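Local coordinates for agenet domain-containing protein (Arabidopsis thaliana, PDB 6IE4), which binds methylated histone H3 tail peptides through its tandem Agenet domains, and so probably reads this mark on chromatin, at residues F60-K63 / E64-P68. Sequence-based numbering, arbitrary orientation.
Sequences FFDK and EGTKP
The ring of Phe60 lies with one face over the backbone of Gly65, whose CA sits 4.1 Å from the ring centroid in a CH-pi contact. Lys67 O comes to the edge of the same ring, and CE2 reaches Pro68 CG at 4.0 Å. Phe61 also turns an edge to Lys67 O, while its CD2 rests against Lys67 CB at 3.9 Å. That carbonyl oxygen accepts the backbone bond from Phe61 N, 2.9 Å from Lys67 O. These residues form the base of the surface loop that leads from strand 59-60 to strand 68-74 of the Agenet domain, a member of the SH3 clan; the bound peptide packs against Phe60 and Lys63. At the tip, a type I turn from Asp62 to Gly65 is closed by Gly65 N on Asp62 O, 2.7 Å. With chi1 at 50°, CG of Asp62 stands between the backbone N and the carbonyl carbon, which brings the carboxylate across to Thr66, where OD2 takes two bonds on its syn side from opposite faces of the plane: Thr66 N and Thr66 OG1, each 3.0 Å from Asp62 OD2. Replacing Asp62 by an alanine removes OD2, and the Thr66 amide and hydroxyl would probably lose their shared acceptor, leaving the Thr66 side chain freer to turn.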
ATOM      1  N   PHE A  60     -11.164   8.996  -1.332  1.00 37.76           N
ATOM      2  CA  PHE A  60     -12.042  10.116  -1.026  1.00 40.45           C
ATOM      3  C   PHE A  60     -13.406   9.569  -0.634  1.00 41.73           C
ATOM      4  O   PHE A  60     -13.706   8.389  -0.844  1.00 41.85           O
ATOM      5  CB  PHE A  60     -12.182  11.053  -2.233  1.00 38.04           C
ATOM      6  CG  PHE A  60     -10.936  11.812  -2.565  1.00 37.75           C
ATOM      7  CD1 PHE A  60     -10.011  11.291  -3.453  1.00 37.96           C
ATOM      8  CD2 PHE A  60     -10.668  13.033  -1.978  1.00 45.07           C
ATOM      9  CE1 PHE A  60      -8.833  11.986  -3.761  1.00 36.95           C
ATOM     10  CE2 PHE A  60      -9.491  13.734  -2.280  1.00 41.57           C
ATOM     11  CZ  PHE A  60      -8.577  13.209  -3.173  1.00 35.89           C
ATOM     12  N   PHE A  61     -14.255  10.439  -0.086  1.00 43.77           N
ATOM     13  CA  PHE A  61     -15.571   9.954   0.291  1.00 42.33           C
ATOM     14  C   PHE A  61     -16.478   9.845  -0.906  1.00 42.21           C
ATOM     15  O   PHE A  61     -17.457   9.100  -0.845  1.00 46.53           O
ATOM     16  CB  PHE A  61     -16.256  10.866   1.310  1.00 41.62           C
ATOM     17  CG  PHE A  61     -15.787  10.692   2.726  1.00 43.62           C
ATOM     18  CD1 PHE A  61     -16.320   9.684   3.524  1.00 41.74           C
ATOM     19  CD2 PHE A  61     -14.846  11.546   3.276  1.00 44.76           C
ATOM     20  CE1 PHE A  61     -15.914   9.526   4.849  1.00 38.83           C
ATOM     21  CE2 PHE A  61     -14.435  11.390   4.602  1.00 44.99           C
ATOM     22  CZ  PHE A  61     -14.975  10.379   5.388  1.00 38.51           C
ATOM     23  N   ASP A  62     -16.100  10.467  -2.017  1.00 44.84           N
ATOM     24  CA  ASP A  62     -17.011  10.796  -3.099  1.00 51.04           C
ATOM     25  C   ASP A  62     -16.266  10.781  -4.423  1.00 52.46           C
ATOM     26  O   ASP A  62     -15.128  11.252  -4.496  1.00 52.86           O
ATOM     27  CB  ASP A  62     -17.595  12.183  -2.868  1.00 58.69           C
ATOM     28  CG  ASP A  62     -16.514  13.203  -2.578  1.00 56.25           C
ATOM     29  OD1 ASP A  62     -15.509  12.818  -1.944  1.00 51.57           O
ATOM     30  OD2 ASP A  62     -16.627  14.356  -3.039  1.00 61.91           O
ATOM     31  N   LYS A  63     -16.923  10.265  -5.468  1.00 51.68           N
ATOM     32  CA  LYS A  63     -16.346  10.309  -6.812  1.00 54.56           C
ATOM     33  C   LYS A  63     -15.810  11.699  -7.133  1.00 56.00           C
ATOM     34  O   LYS A  63     -14.739  11.846  -7.734  1.00 50.21           O
ATOM     35  CB  LYS A  63     -17.392   9.892  -7.858  1.00 59.75           C
ATOM     36  CG  LYS A  63     -18.099   8.562  -7.588  1.00 62.58           C
ATOM     37  CD  LYS A  63     -18.403   7.810  -8.896  1.00 62.86           C
ATOM     38  CE  LYS A  63     -18.068   6.310  -8.784  1.00 62.87           C
ATOM     39  NZ  LYS A  63     -18.137   5.564 -10.084  1.00 58.05           N
ATOM     40  N   GLU A  64     -16.528  12.736  -6.697  1.00 61.28           N
ATOM     41  CA  GLU A  64     -16.138  14.097  -7.029  1.00 61.50           C
ATOM     42  C   GLU A  64     -14.853  14.505  -6.329  1.00 56.72           C
ATOM     43  O   GLU A  64     -14.258  15.522  -6.697  1.00 56.59           O
ATOM     44  CB  GLU A  64     -17.285  15.068  -6.714  1.00 67.51           C
ATOM     45  CG  GLU A  64     -18.574  14.743  -7.504  1.00 70.07           C
ATOM     46  CD  GLU A  64     -19.467  13.711  -6.817  1.00 80.14           C
ATOM     47  OE1 GLU A  64     -18.927  12.893  -6.044  1.00 78.64           O
ATOM     48  OE2 GLU A  64     -20.691  13.658  -7.121  1.00 85.75           O
ATOM     49  N   GLY A  65     -14.413  13.732  -5.340  1.00 55.96           N
ATOM     50  CA  GLY A  65     -13.114  13.923  -4.710  1.00 49.78           C
ATOM     51  C   GLY A  65     -12.932  15.263  -4.036  1.00 53.29           C
ATOM     52  O   GLY A  65     -11.842  15.849  -4.103  1.00 52.41           O
ATOM     53  N   THR A  66     -13.961  15.736  -3.337  1.00 53.17           N
ATOM     54  CA  THR A  66     -13.880  16.996  -2.618  1.00 54.77           C
ATOM     55  C   THR A  66     -13.507  16.775  -1.173  1.00 58.38           C
ATOM     56  O   THR A  66     -12.898  17.651  -0.550  1.00 62.54           O
ATOM     57  CB  THR A  66     -15.210  17.746  -2.653  1.00 58.93           C
ATOM     58  OG1 THR A  66     -16.179  17.040  -1.866  1.00 59.25           O
ATOM     59  CG2 THR A  66     -15.716  17.886  -4.087  1.00 64.60           C
ATOM     60  N   LYS A  67     -13.802  15.597  -0.651  1.00 55.89           N
ATOM     61  CA  LYS A  67     -13.585  15.312   0.757  1.00 54.66           C
ATOM     62  C   LYS A  67     -12.655  14.117   0.848  1.00 48.52           C
ATOM     63  O   LYS A  67     -13.067  12.988   0.524  1.00 48.90           O
ATOM     64  CB  LYS A  67     -14.913  15.014   1.451  1.00 56.06           C
ATOM     65  CG  LYS A  67     -15.930  16.136   1.404  1.00 63.34           C
ATOM     66  CD  LYS A  67     -17.193  15.731   2.167  1.00 77.95           C
ATOM     67  CE  LYS A  67     -18.024  16.945   2.584  1.00 98.49           C
ATOM     68  NZ  LYS A  67     -19.225  16.570   3.395  1.00103.06           N
ATOM     69  N   PRO A  68     -11.408  14.308   1.265  1.00 45.47           N
ATOM     70  CA  PRO A  68     -10.511  13.167   1.437  1.00 45.62           C
ATOM     71  C   PRO A  68     -11.062  12.196   2.467  1.00 44.46           C
ATOM     72  O   PRO A  68     -11.614  12.589   3.496  1.00 42.31           O
ATOM     73  CB  PRO A  68      -9.217  13.815   1.926  1.00 48.82           C
ATOM     74  CG  PRO A  68      -9.264  15.203   1.387  1.00 47.61           C
ATOM     75  CD  PRO A  68     -10.706  15.598   1.381  1.00 48.34           C
TER